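Local coordinates for protein DyP2 (Amycolatopsis sp. ATCC 39116, PDB 4G2C) that probably oxidises dyes and lignin-related substrates with peroxide, as a haem enzyme of the dye-decolourising peroxidase family that also binds manganese(II), at residues R281-A286 and M307-F312; H292-R297 and N462-T467; D300-G305 and S322-H327. All blocks are in the same frame, centred on the assembly; numbering follows the deposited sequence.

Contact 1 (R281-A286 and M307-F312); sequences RLFKEA and MLVGRF. With HEM (protoporphyrin IX containing Fe), chain C.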
loop_
_atom_site.group_PDB
_atom_site.type_symbol
_atom_site.label_atom_id
_atom_site.label_comp_id
_atom_site.label_asym_id
_atom_site.label_seq_id
_atom_site.Cartn_x
_atom_site.Cartn_y
_atom_site.Cartn_z
ATOM N N ARG A 281 -7.422 1.607 19.889
ATOM C CA ARG A 281 -8.352 1.953 20.954
ATOM C C ARG A 281 -9.385 2.982 20.497
ATOM O O ARG A 281 -10.594 2.789 20.654
ATOM C CB ARG A 281 -7.596 2.467 22.187
ATOM C CG ARG A 281 -8.508 3.004 23.303
ATOM C CD ARG A 281 -7.922 2.764 24.709
ATOM N NE ARG A 281 -6.836 3.680 25.080
ATOM C CZ ARG A 281 -5.681 3.307 25.642
ATOM N NH1 ARG A 281 -5.427 2.017 25.893
ATOM N NH2 ARG A 281 -4.765 4.226 25.948
ATOM N N LEU A 282 -8.905 4.083 19.937
ATOM C CA LEU A 282 -9.789 5.184 19.607
ATOM C C LEU A 282 -10.682 4.803 18.424
ATOM O O LEU A 282 -11.851 5.220 18.334
ATOM C CB LEU A 282 -8.954 6.413 19.277
ATOM C CG LEU A 282 -9.629 7.692 18.818
ATOM C CD1 LEU A 282 -10.565 8.236 19.868
ATOM C CD2 LEU A 282 -8.538 8.701 18.498
ATOM N N PHE A 283 -10.126 4.005 17.517
ATOM C CA PHE A 283 -10.877 3.569 16.341
ATOM C C PHE A 283 -12.038 2.670 16.751
ATOM O O PHE A 283 -13.130 2.773 16.195
ATOM C CB PHE A 283 -9.965 2.869 15.304
ATOM C CG PHE A 283 -10.623 2.658 13.972
ATOM C CD1 PHE A 283 -10.636 3.669 13.022
ATOM C CD2 PHE A 283 -11.266 1.461 13.682
ATOM C CE1 PHE A 283 -11.264 3.484 11.800
ATOM C CE2 PHE A 283 -11.885 1.271 12.466
ATOM C CZ PHE A 283 -11.884 2.283 11.525
ATOM N N LYS A 284 -11.800 1.796 17.728
ATOM C CA LYS A 284 -12.855 0.923 18.240
ATOM C C LYS A 284 -13.890 1.691 19.060
ATOM O O LYS A 284 -15.053 1.307 19.101
ATOM C CB LYS A 284 -12.282 -0.226 19.068
ATOM C CG LYS A 284 -11.526 -1.235 18.261
ATOM C CD LYS A 284 -12.334 -1.710 17.051
ATOM C CE LYS A 284 -11.563 -2.772 16.278
ATOM N NZ LYS A 284 -12.200 -3.142 14.993
ATOM N N GLU A 285 -13.469 2.768 19.709
ATOM C CA GLU A 285 -14.399 3.592 20.452
ATOM C C GLU A 285 -15.263 4.278 19.421
ATOM O O GLU A 285 -16.485 4.408 19.577
ATOM C CB GLU A 285 -13.665 4.638 21.304
ATOM C CG GLU A 285 -12.973 4.076 22.535
ATOM C CD GLU A 285 -12.236 5.146 23.335
ATOM O OE1 GLU A 285 -11.668 6.075 22.718
ATOM O OE2 GLU A 285 -12.236 5.067 24.582
ATOM N N ALA A 286 -14.613 4.721 18.356
ATOM C CA ALA A 286 -15.321 5.374 17.272
ATOM C C ALA A 286 -16.345 4.437 16.664
ATOM O O ALA A 286 -17.457 4.864 16.402
ATOM C CB ALA A 286 -14.351 5.904 16.211
ATOM N N MET A 307 -18.871 0.611 7.795
ATOM C CA MET A 307 -19.174 1.891 7.143
ATOM C C MET A 307 -17.937 2.763 7.013
ATOM O O MET A 307 -17.835 3.565 6.083
ATOM C CB MET A 307 -20.260 2.670 7.895
ATOM C CG MET A 307 -21.673 2.129 7.755
ATOM S SD MET A 307 -22.843 2.990 8.862
ATOM C CE MET A 307 -24.261 1.894 8.772
ATOM N N LEU A 308 -17.003 2.618 7.952
ATOM C CA LEU A 308 -15.782 3.412 7.951
ATOM C C LEU A 308 -14.796 2.871 6.921
ATOM O O LEU A 308 -14.062 3.622 6.283
ATOM C CB LEU A 308 -15.110 3.381 9.335
ATOM C CG LEU A 308 -15.972 3.823 10.517
ATOM C CD1 LEU A 308 -15.229 3.637 11.864
ATOM C CD2 LEU A 308 -16.411 5.250 10.303
ATOM N N VAL A 309 -14.773 1.554 6.783
ATOM C CA VAL A 309 -13.789 0.900 5.938
ATOM C C VAL A 309 -14.341 0.539 4.541
ATOM O O VAL A 309 -13.645 0.686 3.545
ATOM C CB VAL A 309 -13.250 -0.344 6.650
ATOM C CG1 VAL A 309 -12.421 -1.185 5.692
ATOM C CG2 VAL A 309 -12.433 0.094 7.879
ATOM N N GLY A 310 -15.594 0.088 4.486
ATOM C CA GLY A 310 -16.204 -0.317 3.236
ATOM C C GLY A 310 -16.257 -1.825 3.143
ATOM O O GLY A 310 -16.788 -2.391 2.185
ATOM N N ARG A 311 -15.656 -2.474 4.137
ATOM C CA ARG A 311 -15.757 -3.918 4.309
ATOM C C ARG A 311 -15.887 -4.218 5.802
ATOM O O ARG A 311 -15.433 -3.445 6.634
ATOM C CB ARG A 311 -14.516 -4.631 3.783
ATOM C CG ARG A 311 -14.221 -4.536 2.294
ATOM C CD ARG A 311 -12.841 -5.207 1.988
ATOM N NE ARG A 311 -12.443 -5.154 0.578
ATOM C CZ ARG A 311 -12.621 -6.139 -0.303
ATOM N NH1 ARG A 311 -13.184 -7.294 0.073
ATOM N NH2 ARG A 311 -12.220 -5.977 -1.562
ATOM N N PHE A 312 -16.518 -5.335 6.136
ATOM C CA PHE A 312 -16.462 -5.874 7.492
ATOM C C PHE A 312 -15.055 -6.408 7.772
ATOM O O PHE A 312 -14.245 -6.589 6.862
ATOM C CB PHE A 312 -17.500 -6.995 7.667
ATOM C CG PHE A 312 -18.911 -6.513 7.559
ATOM C CD1 PHE A 312 -19.578 -6.027 8.672
ATOM C CD2 PHE A 312 -19.561 -6.496 6.334
ATOM C CE1 PHE A 312 -20.875 -5.568 8.570
ATOM C CE2 PHE A 312 -20.851 -6.032 6.222
ATOM C CZ PHE A 312 -21.512 -5.566 7.343
HETATM C CHA HEM C . -7.877 -0.988 0.911
HETATM C CHB HEM C . -6.863 -0.158 5.591
HETATM C CHC HEM C . -3.747 3.358 4.355
HETATM C CHD HEM C . -5.350 3.054 -0.202
HETATM C C1A HEM C . -7.864 -1.085 2.282
HETATM C C2A HEM C . -8.609 -2.052 3.060
HETATM C C3A HEM C . -8.321 -1.820 4.347
HETATM C C4A HEM C . -7.389 -0.709 4.427
HETATM C CMA HEM C . -8.874 -2.592 5.556
HETATM C CAA HEM C . -9.550 -3.140 2.470
HETATM C CBA HEM C . -8.722 -4.365 2.069
HETATM C CGA HEM C . -8.150 -4.233 0.676
HETATM O O1A HEM C . -8.902 -3.986 -0.285
HETATM O O2A HEM C . -6.922 -4.376 0.504
HETATM C C1B HEM C . -5.937 0.871 5.693
HETATM C C2B HEM C . -5.333 1.414 6.909
HETATM C C3B HEM C . -4.472 2.385 6.544
HETATM C C4B HEM C . -4.484 2.479 5.105
HETATM C CMB HEM C . -5.665 0.952 8.350
HETATM C CAB HEM C . -3.562 3.267 7.427
HETATM C CBB HEM C . -3.235 2.893 8.666
HETATM C C1C HEM C . -3.971 3.633 3.024
HETATM C C2C HEM C . -3.425 4.759 2.282
HETATM C C3C HEM C . -3.861 4.656 1.015
HETATM C C4C HEM C . -4.694 3.474 0.925
HETATM C CMC HEM C . -2.476 5.850 2.854
HETATM C CAC HEM C . -3.589 5.631 -0.156
HETATM C CBC HEM C . -3.211 6.900 0.063
HETATM C C1D HEM C . -6.122 1.920 -0.336
HETATM C C2D HEM C . -6.590 1.408 -1.596
HETATM C C3D HEM C . -7.355 0.145 -1.230
HETATM C C4D HEM C . -7.294 0.025 0.193
HETATM C CMD HEM C . -6.346 2.006 -2.992
HETATM C CAD HEM C . -8.092 -0.799 -2.159
HETATM C CBD HEM C . -9.363 -0.054 -2.513
HETATM C CGD HEM C . -10.025 -0.916 -3.551
HETATM O O1D HEM C . -9.368 -1.194 -4.588
HETATM O O2D HEM C . -11.181 -1.352 -3.297
HETATM N NA HEM C . -7.130 -0.294 3.135
HETATM N NB HEM C . -5.386 1.549 4.623
HETATM N NC HEM C . -4.743 2.870 2.162
HETATM N ND HEM C . -6.557 1.079 0.683
HETATM FE FE HEM C . -6.101 1.405 2.749
#
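Leu308 opens the contact by laying its CD1 methyl against the outer end of the Phe283 ring, CD1 to CZ 3.6 Å. The two side chains come from opposite directions, and the methyl meets the ring obliquely, sitting near CE1 and CE2 as well as CZ. Phe283 reaches this far because its CG stands anti to the backbone N (chi1 -168°), which carries the ring off helix 280-293 to the end of helix 303-309. A large flat ring bridges this distance between helices, and a branched leucine offers it a rounded partner; both are buried.

Val309 follows with one branch for each neighbour. Its CG2 approaches Phe283 CZ at 4.3 Å, a looser touch, while CG1 packs on the haem methyl CMA at 3.8 Å. A beta-branched residue is thus apt where an aromatic side chain and the porphyrin rim must both be met. Gly310 ends the helix with a positive phi of 104°, where a beta carbon would run into the preceding carbonyl oxygen.

Arg311 then stretches from CG to NE beside the haem propionate. CD lies 3.9 Å from CAA, and NE stands 3.8 Å from O1A, too long for a hydrogen bond. The positive charge is nevertheless likely to favour the propionate, while NH1 is held by the carbonyl oxygens of Gly331 and Gly315.

In the fold, Phe283 of helix 280-293 also stacks with Phe215, and its side chain lies about 7 Å (nearest atoms) from the manganese ion, whose ligands Glu287 and Glu313 come just after the two segments. Helix 303-309 reaches the haem through Val309. Strand 267-278 leads into the first helix, and helix 350-354 is joined to the second through His350 and Ile351.

Contact 2 (H292-R297 and N462-T467); sequences HDLGLR and NVAEAT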
loop_
_atom_site.group_PDB
_atom_site.type_symbol
_atom_site.label_atom_id
_atom_site.label_comp_id
_atom_site.label_asym_id
_atom_site.label_seq_id
_atom_site.Cartn_x
_atom_site.Cartn_y
_atom_site.Cartn_z
ATOM N N HIS A 292 -23.863 3.424 18.266
ATOM C CA HIS A 292 -24.825 3.985 19.204
ATOM C C HIS A 292 -25.581 5.153 18.587
ATOM O O HIS A 292 -26.805 5.243 18.716
ATOM C CB HIS A 292 -24.144 4.425 20.503
ATOM C CG HIS A 292 -25.095 4.975 21.518
ATOM N ND1 HIS A 292 -25.307 6.327 21.686
ATOM C CD2 HIS A 292 -25.901 4.354 22.411
ATOM C CE1 HIS A 292 -26.199 6.515 22.642
ATOM N NE2 HIS A 292 -26.576 5.333 23.097
ATOM N N ASP A 293 -24.844 6.040 17.921
ATOM C CA ASP A 293 -25.423 7.194 17.236
ATOM C C ASP A 293 -26.500 6.779 16.228
ATOM O O ASP A 293 -27.547 7.423 16.113
ATOM C CB ASP A 293 -24.326 7.951 16.483
ATOM C CG ASP A 293 -23.815 9.172 17.232
ATOM O OD1 ASP A 293 -24.289 9.450 18.361
ATOM O OD2 ASP A 293 -22.918 9.853 16.678
ATOM N N LEU A 294 -26.236 5.708 15.489
ATOM C CA LEU A 294 -27.102 5.321 14.381
ATOM C C LEU A 294 -28.225 4.399 14.840
ATOM O O LEU A 294 -28.976 3.867 14.019
ATOM C CB LEU A 294 -26.277 4.635 13.296
ATOM C CG LEU A 294 -25.243 5.521 12.596
ATOM C CD1 LEU A 294 -24.488 4.703 11.582
ATOM C CD2 LEU A 294 -25.899 6.728 11.922
ATOM N N GLY A 295 -28.330 4.208 16.153
ATOM C CA GLY A 295 -29.290 3.276 16.712
ATOM C C GLY A 295 -29.038 1.804 16.399
ATOM O O GLY A 295 -29.933 0.989 16.565
ATOM N N LEU A 296 -27.830 1.446 15.966
ATOM C CA LEU A 296 -27.532 0.046 15.636
ATOM C C LEU A 296 -27.568 -0.893 16.849
ATOM O O LEU A 296 -27.183 -0.518 17.955
ATOM C CB LEU A 296 -26.181 -0.086 14.924
ATOM C CG LEU A 296 -25.951 0.772 13.676
ATOM C CD1 LEU A 296 -24.715 0.297 12.945
ATOM C CD2 LEU A 296 -27.172 0.780 12.749
ATOM N N ARG A 297 -27.992 -2.131 16.621
ATOM C CA ARG A 297 -28.233 -3.062 17.715
ATOM C C ARG A 297 -27.658 -4.458 17.469
ATOM O O ARG A 297 -27.555 -4.907 16.327
ATOM C CB ARG A 297 -29.742 -3.147 17.962
ATOM C CG ARG A 297 -30.453 -1.832 17.644
ATOM C CD ARG A 297 -31.718 -1.641 18.445
ATOM N NE ARG A 297 -31.502 -1.783 19.886
ATOM C CZ ARG A 297 -32.479 -1.742 20.792
ATOM N NH1 ARG A 297 -33.738 -1.553 20.407
ATOM N NH2 ARG A 297 -32.202 -1.891 22.081
ATOM N N ASN A 462 -33.292 6.092 4.492
ATOM C CA ASN A 462 -33.191 6.768 5.777
ATOM C C ASN A 462 -31.791 7.355 5.899
ATOM O O ASN A 462 -30.800 6.662 5.643
ATOM C CB ASN A 462 -33.470 5.789 6.923
ATOM C CG ASN A 462 -34.805 5.043 6.755
ATOM O OD1 ASN A 462 -35.853 5.495 7.240
ATOM N ND2 ASN A 462 -34.766 3.900 6.064
ATOM N N VAL A 463 -31.693 8.630 6.263
ATOM C CA VAL A 463 -30.379 9.234 6.453
ATOM C C VAL A 463 -30.244 9.928 7.816
ATOM O O VAL A 463 -31.197 10.535 8.318
ATOM C CB VAL A 463 -30.044 10.210 5.321
ATOM C CG1 VAL A 463 -30.827 11.496 5.503
ATOM C CG2 VAL A 463 -28.538 10.488 5.278
ATOM N N ALA A 464 -29.058 9.820 8.414
ATOM C CA ALA A 464 -28.808 10.376 9.738
ATOM C C ALA A 464 -27.431 11.010 9.801
ATOM O O ALA A 464 -26.468 10.480 9.241
ATOM C CB ALA A 464 -28.920 9.301 10.788
ATOM N N GLU A 465 -27.337 12.142 10.492
ATOM C CA GLU A 465 -26.060 12.820 10.653
ATOM C C GLU A 465 -25.491 12.519 12.030
ATOM O O GLU A 465 -26.106 12.846 13.051
ATOM C CB GLU A 465 -26.199 14.327 10.456
ATOM C CG GLU A 465 -24.854 15.059 10.407
ATOM C CD GLU A 465 -25.000 16.579 10.348
ATOM O OE1 GLU A 465 -25.724 17.144 11.196
ATOM O OE2 GLU A 465 -24.394 17.210 9.454
ATOM N N ALA A 466 -24.321 11.888 12.057
ATOM C CA ALA A 466 -23.664 11.570 13.318
ATOM C C ALA A 466 -23.539 12.825 14.162
ATOM O O ALA A 466 -23.543 13.939 13.639
ATOM C CB ALA A 466 -22.278 10.947 13.070
ATOM N N THR A 467 -23.414 12.632 15.469
ATOM C CA THR A 467 -23.261 13.742 16.389
ATOM C C THR A 467 -21.853 14.349 16.331
ATOM O O THR A 467 -21.666 15.525 16.640
ATOM C CB THR A 467 -23.573 13.302 17.837
ATOM O OG1 THR A 467 -22.595 12.351 18.277
ATOM C CG2 THR A 467 -24.953 12.671 17.908
#
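A Schellman motif closes helix 280-293, and beside it Asp293 and Leu294 meet Ala464 of strand 464-465 and Ala466 and Thr467 of the same segment. In the motif Gly295, with positive phi, gives its N to His292 O at 3.2 Å, and Leu296 N turns back to Ala291 O. Glycine suits this position because it takes left-handed backbone angles easily.

Asp293, in the last turn of the helix, directs its carboxylate at Thr467. A single oxygen, OD2, accepts twice. Thr467 N donates to OD2 over 3.1 Å in a nearly straight bond (165°), arriving from above the carboxylate plane, 53° out of it. Thr467 OG1 donates to the syn lone pair of OD2 at 3.0 Å. With OG1 placed between its own backbone N and carbonyl carbon, chi1 66° brings the hydroxyl to the acceptor that the backbone N-H already reaches. Threonine suits the place because it supplies this hydroxyl besides its backbone N-H.

Ala466 CB lies against Asp293 OD2 at 3.8 Å; the apolar part of the contact is Leu294 CD2 on Ala464 CB, 4.1 Å. The alanines are small enough to let the strand come close, and Tyr454 of the partner strand 453-454 packs on both Leu294 and Ala466.

An acidic group near the C-terminal end of a helix is probably somewhat disfavoured by the helix dipole, which the two donors of Thr467 are likely to offset; they are likely to stabilise the negative charge and to restrain the carboxylate's rotation.

Contact 3 (D300-G305 and S322-H327); sequences DRERAG and SAPGSH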
loop_
_atom_site.group_PDB
_atom_site.type_symbol
_atom_site.label_atom_id
_atom_site.label_comp_id
_atom_site.label_asym_id
_atom_site.label_seq_id
_atom_site.Cartn_x
_atom_site.Cartn_y
_atom_site.Cartn_z
ATOM N N ASP A 300 -25.268 -6.549 14.559
ATOM C CA ASP A 300 -25.354 -5.513 13.531
ATOM C C ASP A 300 -24.575 -4.243 13.888
ATOM O O ASP A 300 -24.344 -3.400 13.029
ATOM C CB ASP A 300 -26.816 -5.161 13.226
ATOM C CG ASP A 300 -26.959 -4.197 12.042
ATOM O OD1 ASP A 300 -26.328 -4.419 10.984
ATOM O OD2 ASP A 300 -27.714 -3.211 12.163
ATOM N N ARG A 301 -24.171 -4.098 15.148
ATOM C CA ARG A 301 -23.357 -2.944 15.539
ATOM C C ARG A 301 -21.995 -2.935 14.836
ATOM O O ARG A 301 -21.368 -1.882 14.674
ATOM C CB ARG A 301 -23.179 -2.887 17.056
ATOM C CG ARG A 301 -24.331 -2.190 17.774
ATOM C CD ARG A 301 -24.232 -2.376 19.273
ATOM N NE ARG A 301 -24.375 -3.785 19.657
ATOM C CZ ARG A 301 -23.673 -4.383 20.620
ATOM N NH1 ARG A 301 -23.876 -5.665 20.896
ATOM N NH2 ARG A 301 -22.761 -3.704 21.306
ATOM N N GLU A 302 -21.551 -4.120 14.429
ATOM C CA GLU A 302 -20.326 -4.291 13.644
ATOM C C GLU A 302 -20.369 -3.523 12.319
ATOM O O GLU A 302 -19.320 -3.194 11.760
ATOM C CB GLU A 302 -20.094 -5.776 13.334
ATOM C CG GLU A 302 -19.719 -6.642 14.521
ATOM C CD GLU A 302 -19.769 -8.128 14.184
ATOM O OE1 GLU A 302 -20.238 -8.463 13.073
ATOM O OE2 GLU A 302 -19.350 -8.957 15.030
ATOM N N ARG A 303 -21.575 -3.261 11.809
ATOM C CA ARG A 303 -21.721 -2.568 10.531
ATOM C C ARG A 303 -21.206 -1.125 10.603
ATOM O O ARG A 303 -20.875 -0.525 9.579
ATOM C CB ARG A 303 -23.158 -2.610 10.047
ATOM C CG ARG A 303 -23.365 -2.019 8.673
ATOM C CD ARG A 303 -24.644 -2.561 8.039
ATOM N NE ARG A 303 -25.781 -2.426 8.935
ATOM C CZ ARG A 303 -26.605 -1.382 8.939
ATOM N NH1 ARG A 303 -26.419 -0.386 8.080
ATOM N NH2 ARG A 303 -27.614 -1.335 9.800
ATOM N N ALA A 304 -21.114 -0.575 11.814
ATOM C CA ALA A 304 -20.593 0.785 11.969
ATOM C C ALA A 304 -19.158 0.822 11.481
ATOM O O ALA A 304 -18.742 1.777 10.828
ATOM C CB ALA A 304 -20.667 1.237 13.412
ATOM N N GLY A 305 -18.417 -0.239 11.795
ATOM C CA GLY A 305 -17.027 -0.373 11.410
ATOM C C GLY A 305 -16.915 -0.547 9.910
ATOM O O GLY A 305 -16.070 0.076 9.265
ATOM N N SER A 322 -24.993 -6.866 4.143
ATOM C CA SER A 322 -25.224 -6.023 5.317
ATOM C C SER A 322 -24.527 -6.578 6.558
ATOM O O SER A 322 -24.672 -6.028 7.648
ATOM C CB SER A 322 -26.733 -5.859 5.582
ATOM O OG SER A 322 -27.366 -7.101 5.869
ATOM N N ALA A 323 -23.775 -7.665 6.388
ATOM C CA ALA A 323 -23.197 -8.379 7.513
ATOM C C ALA A 323 -22.100 -9.321 7.024
ATOM O O ALA A 323 -22.057 -9.654 5.843
ATOM C CB ALA A 323 -24.288 -9.163 8.252
ATOM N N PRO A 324 -21.205 -9.746 7.933
ATOM C CA PRO A 324 -20.042 -10.562 7.550
ATOM C C PRO A 324 -20.373 -12.027 7.236
ATOM O O PRO A 324 -21.482 -12.490 7.493
ATOM C CB PRO A 324 -19.118 -10.465 8.775
ATOM C CG PRO A 324 -20.046 -10.120 9.936
ATOM C CD PRO A 324 -21.126 -9.270 9.331
ATOM N N GLY A 325 -19.405 -12.730 6.655
ATOM C CA GLY A 325 -19.565 -14.128 6.324
ATOM C C GLY A 325 -19.069 -14.546 4.951
ATOM O O GLY A 325 -18.882 -15.741 4.706
ATOM N N SER A 326 -18.857 -13.584 4.054
ATOM C CA SER A 326 -18.403 -13.912 2.700
ATOM C C SER A 326 -16.885 -13.933 2.567
ATOM O O SER A 326 -16.312 -13.082 1.903
ATOM C CB SER A 326 -18.967 -12.930 1.668
ATOM O OG SER A 326 -20.369 -12.978 1.612
ATOM N N HIS A 327 -16.233 -14.920 3.167
ATOM C CA HIS A 327 -14.781 -14.999 3.083
ATOM C C HIS A 327 -14.333 -16.373 2.595
ATOM O O HIS A 327 -13.326 -16.923 3.056
ATOM C CB HIS A 327 -14.172 -14.673 4.435
ATOM C CG HIS A 327 -14.804 -15.420 5.567
ATOM N ND1 HIS A 327 -15.700 -14.837 6.436
ATOM C CD2 HIS A 327 -14.683 -16.713 5.959
ATOM C CE1 HIS A 327 -16.098 -15.738 7.320
ATOM N NE2 HIS A 327 -15.496 -16.884 7.051
HETATM O O HOH W 1 -24.267 -6.387 10.262
#
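The Arg303 guanidinium, which the Ser322 carbonyl oxygen approaches obliquely, carries the Asp300 carboxylate at its edge, in its own plane. The grip is side-on: NE donates to Asp300 OD1 (2.9 Å, 174°) and NH2 to OD2 (3.0 Å), one nitrogen for each oxygen. Across the contact Arg303 CD lies 3.5 Å from Ser322 O. Further along, the His327 ring has Gly325 O over one face, offset toward the rim.

Asp300 belongs to a 3-10 turn running into helix 303-309, so the salt bridge joins the 3-10 segment to that helix, and the arginine's bend at chi3 (51°) turns NE and NH2 back to meet the aspartate edge-on. NH2 has a second acceptor in Pro456 O. With a leucine here, Asp300 would probably lose its charge partner and be freer to turn, and Pro456 O would lose a donor.

A water links the segments, donating to Asp300 OD1 at 2.9 Å and to Ser322 O at 2.7 Å. Separately, Glu302 crosses Pro324 at about a right angle, OE1 touching the ring's CG at 3.6 Å; the rigid proline gives that carboxylate an apolar flank. The Glu302 side chain is about 5 Å, nearest atoms, from the bound manganese ion.

How the contacts relate
From the N terminus, helix 280-293 supplies the first halves of contacts 1 and 2, one near its start and the other where it ends. After a short connection, 300-305 opens contact 3 at the head of helix 303-309. Contact 1 closes first, at 307-312; contact 3 closes at 322-327, and contact 2 only at 462-467, after 164 intervening residues. Contact 3 is therefore nested inside contact 2, while contact 1 crosses both. The three also touch: Met307 packs on Leu294, Phe312 on Ser322 and Pro324, and Leu296 on Arg303. Together they tie the two helices to the haem, the following loop and the small strand pair.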